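Local coordinates for protein rhizobiales Sp. Pch2 (PDB 6PB3) that probably uses ATP hydrolysis as a hexameric TRIP13/Pch2-like AAA+ remodeller of HORMA domain proteins in bacterial antiphage immunity, at residues 73-82 / 215-225. Sequence-based numbering, arbitrary orientation.
Sequences RPPLIVLAGD and RRAAEIITFDR
Strands 76-81 and 219-223 pair in parallel in the AAA+ P-loop NTPase sheet, where 76-81 lies between 197-203 and 219-223, an edge strand within this chain whose Ile220 backbone bonds to the second subunit. The first strand probably runs into the Walker A loop at Gly81, whose phi of 146° suits a residue without a side chain. Six backbone hydrogen bonds join the two segments, among them Val78 N to Glu219 O (3.0 Å) and Ile221 N to Val78 O (2.9 Å), the latter with an N-H...O angle of 169°. Beta-branched Ile77, Val78, Ile220, Ile221 and Thr222 suit the extended backbone. On the face covered by helix 33-47, Leu79 runs alongside Ile221, with Leu79 CD2 4.0 Å from Ile221 CB; Ile77 CG2 reaches Ile221 CD1. Phe223 closes this layer: with CG beside its own backbone N (chi1 -60°), the ring brings CE1 to 3.8 Å from Leu79 CB and keeps Ala80 O at its edge, while His35 meets the ring from outside the pair. The other face carries Val78, Ile220, Ala80 and Thr222, Val78 CB lying 4.2 Å from Ile220 CG1; Val78 CG2 also touches Ala217 CB. Before the strands, Arg73 bends at chi2 and chi3, laying its guanidinium over Ala218 CA. Ala217 O, 2.9 Å from Arg73 NH2, accepts a hydrogen bond from Gln273 of the second subunit. At the far end, Asp82 N bonds to Phe223 O, and a water donates to Asp82 OD2 (2.8 Å) and, weakly, to Asp224 O.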
loop_
_atom_site.group_PDB
_atom_site.type_symbol
_atom_site.label_atom_id
_atom_site.label_comp_id
_atom_site.label_asym_id
_atom_site.label_seq_id
_atom_site.Cartn_x
_atom_site.Cartn_y
_atom_site.Cartn_z
ATOM N N ARG A 73 -13.950 -25.870 24.421
ATOM C CA ARG A 73 -13.878 -24.684 23.581
ATOM C C ARG A 73 -15.222 -23.958 23.544
ATOM O O ARG A 73 -16.275 -24.595 23.508
ATOM C CB ARG A 73 -13.495 -25.055 22.155
ATOM C CG ARG A 73 -12.270 -25.903 22.010
ATOM C CD ARG A 73 -11.037 -25.217 22.604
ATOM N NE ARG A 73 -10.940 -23.777 22.353
ATOM C CZ ARG A 73 -10.572 -23.234 21.196
ATOM N NH1 ARG A 73 -10.297 -24.010 20.150
ATOM N NH2 ARG A 73 -10.485 -21.912 21.086
ATOM N N PRO A 74 -15.210 -22.628 23.492
ATOM C CA PRO A 74 -16.455 -21.904 23.225
ATOM C C PRO A 74 -17.096 -22.411 21.957
ATOM O O PRO A 74 -16.400 -22.786 20.992
ATOM C CB PRO A 74 -15.989 -20.446 23.082
ATOM C CG PRO A 74 -14.609 -20.399 23.665
ATOM C CD PRO A 74 -14.028 -21.761 23.429
ATOM N N PRO A 75 -18.444 -22.478 21.908
ATOM C CA PRO A 75 -19.164 -23.127 20.781
ATOM C C PRO A 75 -19.311 -22.247 19.545
ATOM O O PRO A 75 -20.408 -21.880 19.116
ATOM C CB PRO A 75 -20.518 -23.478 21.416
ATOM C CG PRO A 75 -20.728 -22.429 22.452
ATOM C CD PRO A 75 -19.356 -22.043 22.983
ATOM N N LEU A 76 -18.181 -21.939 18.914
ATOM C CA LEU A 76 -18.132 -21.110 17.719
ATOM C C LEU A 76 -17.301 -21.828 16.670
ATOM O O LEU A 76 -16.215 -22.329 16.974
ATOM C CB LEU A 76 -17.524 -19.729 18.024
ATOM C CG LEU A 76 -17.048 -18.893 16.829
ATOM C CD1 LEU A 76 -18.224 -18.338 16.019
ATOM C CD2 LEU A 76 -16.115 -17.750 17.286
ATOM N N ILE A 77 -17.797 -21.856 15.437
ATOM C CA ILE A 77 -17.071 -22.423 14.306
ATOM C C ILE A 77 -16.965 -21.358 13.229
ATOM O O ILE A 77 -17.972 -20.749 12.845
ATOM C CB ILE A 77 -17.756 -23.689 13.755
ATOM C CG1 ILE A 77 -17.879 -24.733 14.860
ATOM C CG2 ILE A 77 -16.946 -24.248 12.581
ATOM C CD1 ILE A 77 -18.788 -25.911 14.519
ATOM N N VAL A 78 -15.752 -21.143 12.734
ATOM C CA VAL A 78 -15.479 -20.131 11.723
ATOM C C VAL A 78 -15.255 -20.833 10.391
ATOM O O VAL A 78 -14.445 -21.763 10.303
ATOM C CB VAL A 78 -14.264 -19.275 12.116
ATOM C CG1 VAL A 78 -13.833 -18.363 10.953
ATOM C CG2 VAL A 78 -14.609 -18.413 13.317
ATOM N N LEU A 79 -15.980 -20.399 9.362
ATOM C CA LEU A 79 -15.743 -20.814 7.983
ATOM C C LEU A 79 -15.078 -19.655 7.270
ATOM O O LEU A 79 -15.686 -18.590 7.125
ATOM C CB LEU A 79 -17.047 -21.204 7.274
ATOM C CG LEU A 79 -17.991 -22.208 7.929
ATOM C CD1 LEU A 79 -19.092 -22.626 6.916
ATOM C CD2 LEU A 79 -17.242 -23.422 8.430
ATOM N N ALA A 80 -13.836 -19.859 6.823
ATOM C CA ALA A 80 -13.028 -18.786 6.254
ATOM C C ALA A 80 -12.479 -19.202 4.896
ATOM O O ALA A 80 -12.069 -20.354 4.717
ATOM C CB ALA A 80 -11.852 -18.433 7.179
ATOM N N GLY A 81 -12.453 -18.279 3.944
ATOM C CA GLY A 81 -11.799 -18.540 2.679
ATOM C C GLY A 81 -12.492 -17.865 1.508
ATOM O O GLY A 81 -13.334 -16.985 1.676
ATOM N N ASP A 82 -12.098 -18.317 0.315
ATOM C CA ASP A 82 -12.477 -17.695 -0.945
ATOM C C ASP A 82 -13.983 -17.507 -1.084
ATOM O O ASP A 82 -14.784 -18.374 -0.719
ATOM C CB ASP A 82 -11.952 -18.539 -2.114
ATOM C CG ASP A 82 -10.430 -18.698 -2.081
ATOM O OD1 ASP A 82 -9.756 -17.810 -1.521
ATOM O OD2 ASP A 82 -9.911 -19.706 -2.614
ATOM N N ARG A 215 -9.954 -16.031 18.465
ATOM C CA ARG A 215 -9.347 -16.897 19.467
ATOM C C ARG A 215 -10.365 -17.769 20.183
ATOM O O ARG A 215 -9.971 -18.757 20.805
ATOM C CB ARG A 215 -8.563 -16.054 20.480
ATOM C CG ARG A 215 -9.411 -15.310 21.504
ATOM C CD ARG A 215 -8.494 -14.525 22.485
ATOM N NE ARG A 215 -9.246 -13.944 23.597
ATOM C CZ ARG A 215 -9.416 -12.637 23.784
ATOM N NH1 ARG A 215 -8.866 -11.757 22.944
ATOM N NH2 ARG A 215 -10.119 -12.206 24.829
ATOM N N ARG A 216 -11.653 -17.451 20.080
ATOM C CA ARG A 216 -12.710 -18.259 20.675
ATOM C C ARG A 216 -13.238 -19.366 19.766
ATOM O O ARG A 216 -13.961 -20.241 20.251
ATOM C CB ARG A 216 -13.869 -17.364 21.098
ATOM C CG ARG A 216 -13.556 -16.553 22.345
ATOM C CD ARG A 216 -14.640 -15.536 22.638
ATOM N NE ARG A 216 -14.516 -14.973 23.988
ATOM C CZ ARG A 216 -13.696 -13.977 24.317
ATOM N NH1 ARG A 216 -12.892 -13.440 23.405
ATOM N NH2 ARG A 216 -13.678 -13.515 25.567
ATOM N N ALA A 217 -12.887 -19.375 18.483
ATOM C CA ALA A 217 -13.359 -20.436 17.602
ATOM C C ALA A 217 -12.909 -21.796 18.131
ATOM O O ALA A 217 -11.725 -22.012 18.419
ATOM C CB ALA A 217 -12.836 -20.223 16.172
ATOM N N ALA A 218 -13.871 -22.698 18.295
ATOM C CA ALA A 218 -13.534 -24.079 18.597
ATOM C C ALA A 218 -12.859 -24.718 17.407
ATOM O O ALA A 218 -11.926 -25.508 17.564
ATOM C CB ALA A 218 -14.787 -24.861 18.970
ATOM N N GLU A 219 -13.306 -24.374 16.208
ATOM C CA GLU A 219 -12.635 -24.845 15.013
ATOM C C GLU A 219 -12.740 -23.783 13.942
ATOM O O GLU A 219 -13.763 -23.104 13.823
ATOM C CB GLU A 219 -13.232 -26.172 14.497
ATOM C CG GLU A 219 -12.418 -26.773 13.361
ATOM C CD GLU A 219 -12.982 -28.064 12.824
ATOM O OE1 GLU A 219 -14.067 -28.482 13.255
ATOM O OE2 GLU A 219 -12.334 -28.664 11.947
ATOM N N ILE A 220 -11.667 -23.649 13.172
ATOM C CA ILE A 220 -11.636 -22.854 11.957
ATOM C C ILE A 220 -11.505 -23.824 10.793
ATOM O O ILE A 220 -10.600 -24.667 10.785
ATOM C CB ILE A 220 -10.470 -21.853 11.976
ATOM C CG1 ILE A 220 -10.544 -20.950 13.231
ATOM C CG2 ILE A 220 -10.454 -21.049 10.667
ATOM C CD1 ILE A 220 -9.316 -19.996 13.401
ATOM N N ILE A 221 -12.396 -23.708 9.814
ATOM C CA ILE A 221 -12.428 -24.595 8.652
ATOM C C ILE A 221 -12.174 -23.736 7.434
ATOM O O ILE A 221 -12.917 -22.775 7.180
ATOM C CB ILE A 221 -13.766 -25.338 8.524
ATOM C CG1 ILE A 221 -14.005 -26.247 9.733
ATOM C CG2 ILE A 221 -13.837 -26.170 7.192
ATOM C CD1 ILE A 221 -15.449 -26.815 9.742
ATOM N N THR A 222 -11.144 -24.076 6.671
ATOM C CA THR A 222 -10.684 -23.181 5.627
ATOM C C THR A 222 -11.096 -23.684 4.250
ATOM O O THR A 222 -11.069 -24.890 3.977
ATOM C CB THR A 222 -9.167 -22.985 5.707
ATOM O OG1 THR A 222 -8.501 -24.255 5.662
ATOM C CG2 THR A 222 -8.809 -22.277 7.032
ATOM N N PHE A 223 -11.474 -22.733 3.394
ATOM C CA PHE A 223 -11.907 -22.942 2.020
ATOM C C PHE A 223 -10.907 -22.191 1.148
ATOM O O PHE A 223 -11.071 -21.007 0.841
ATOM C CB PHE A 223 -13.340 -22.444 1.795
ATOM C CG PHE A 223 -14.360 -23.121 2.669
ATOM C CD1 PHE A 223 -14.379 -22.895 4.033
ATOM C CD2 PHE A 223 -15.291 -23.996 2.127
ATOM C CE1 PHE A 223 -15.303 -23.536 4.849
ATOM C CE2 PHE A 223 -16.226 -24.635 2.937
ATOM C CZ PHE A 223 -16.239 -24.398 4.291
ATOM N N ASP A 224 -9.857 -22.874 0.764
ATOM C CA ASP A 224 -8.928 -22.316 -0.190
ATOM C C ASP A 224 -9.016 -23.140 -1.460
ATOM O O ASP A 224 -9.953 -23.932 -1.647
ATOM C CB ASP A 224 -7.511 -22.256 0.386
ATOM C CG ASP A 224 -7.193 -23.426 1.284
ATOM O OD1 ASP A 224 -7.402 -24.575 0.849
ATOM O OD2 ASP A 224 -6.719 -23.194 2.421
ATOM N N ARG A 225 -8.047 -22.940 -2.338
ATOM C CA ARG A 225 -8.146 -23.451 -3.693
ATOM C C ARG A 225 -8.163 -24.978 -3.671
ATOM O O ARG A 225 -7.349 -25.591 -2.972
ATOM C CB ARG A 225 -6.984 -22.892 -4.515
ATOM C CG ARG A 225 -7.057 -21.355 -4.579
ATOM C CD ARG A 225 -6.022 -20.661 -5.468
ATOM N NE ARG A 225 -6.167 -19.207 -5.351
ATOM C CZ ARG A 225 -6.522 -18.384 -6.336
ATOM N NH1 ARG A 225 -6.742 -18.847 -7.560
ATOM N NH2 ARG A 225 -6.640 -17.084 -6.101
HETATM O O HOH W 1 -11.395 -21.829 -3.636
#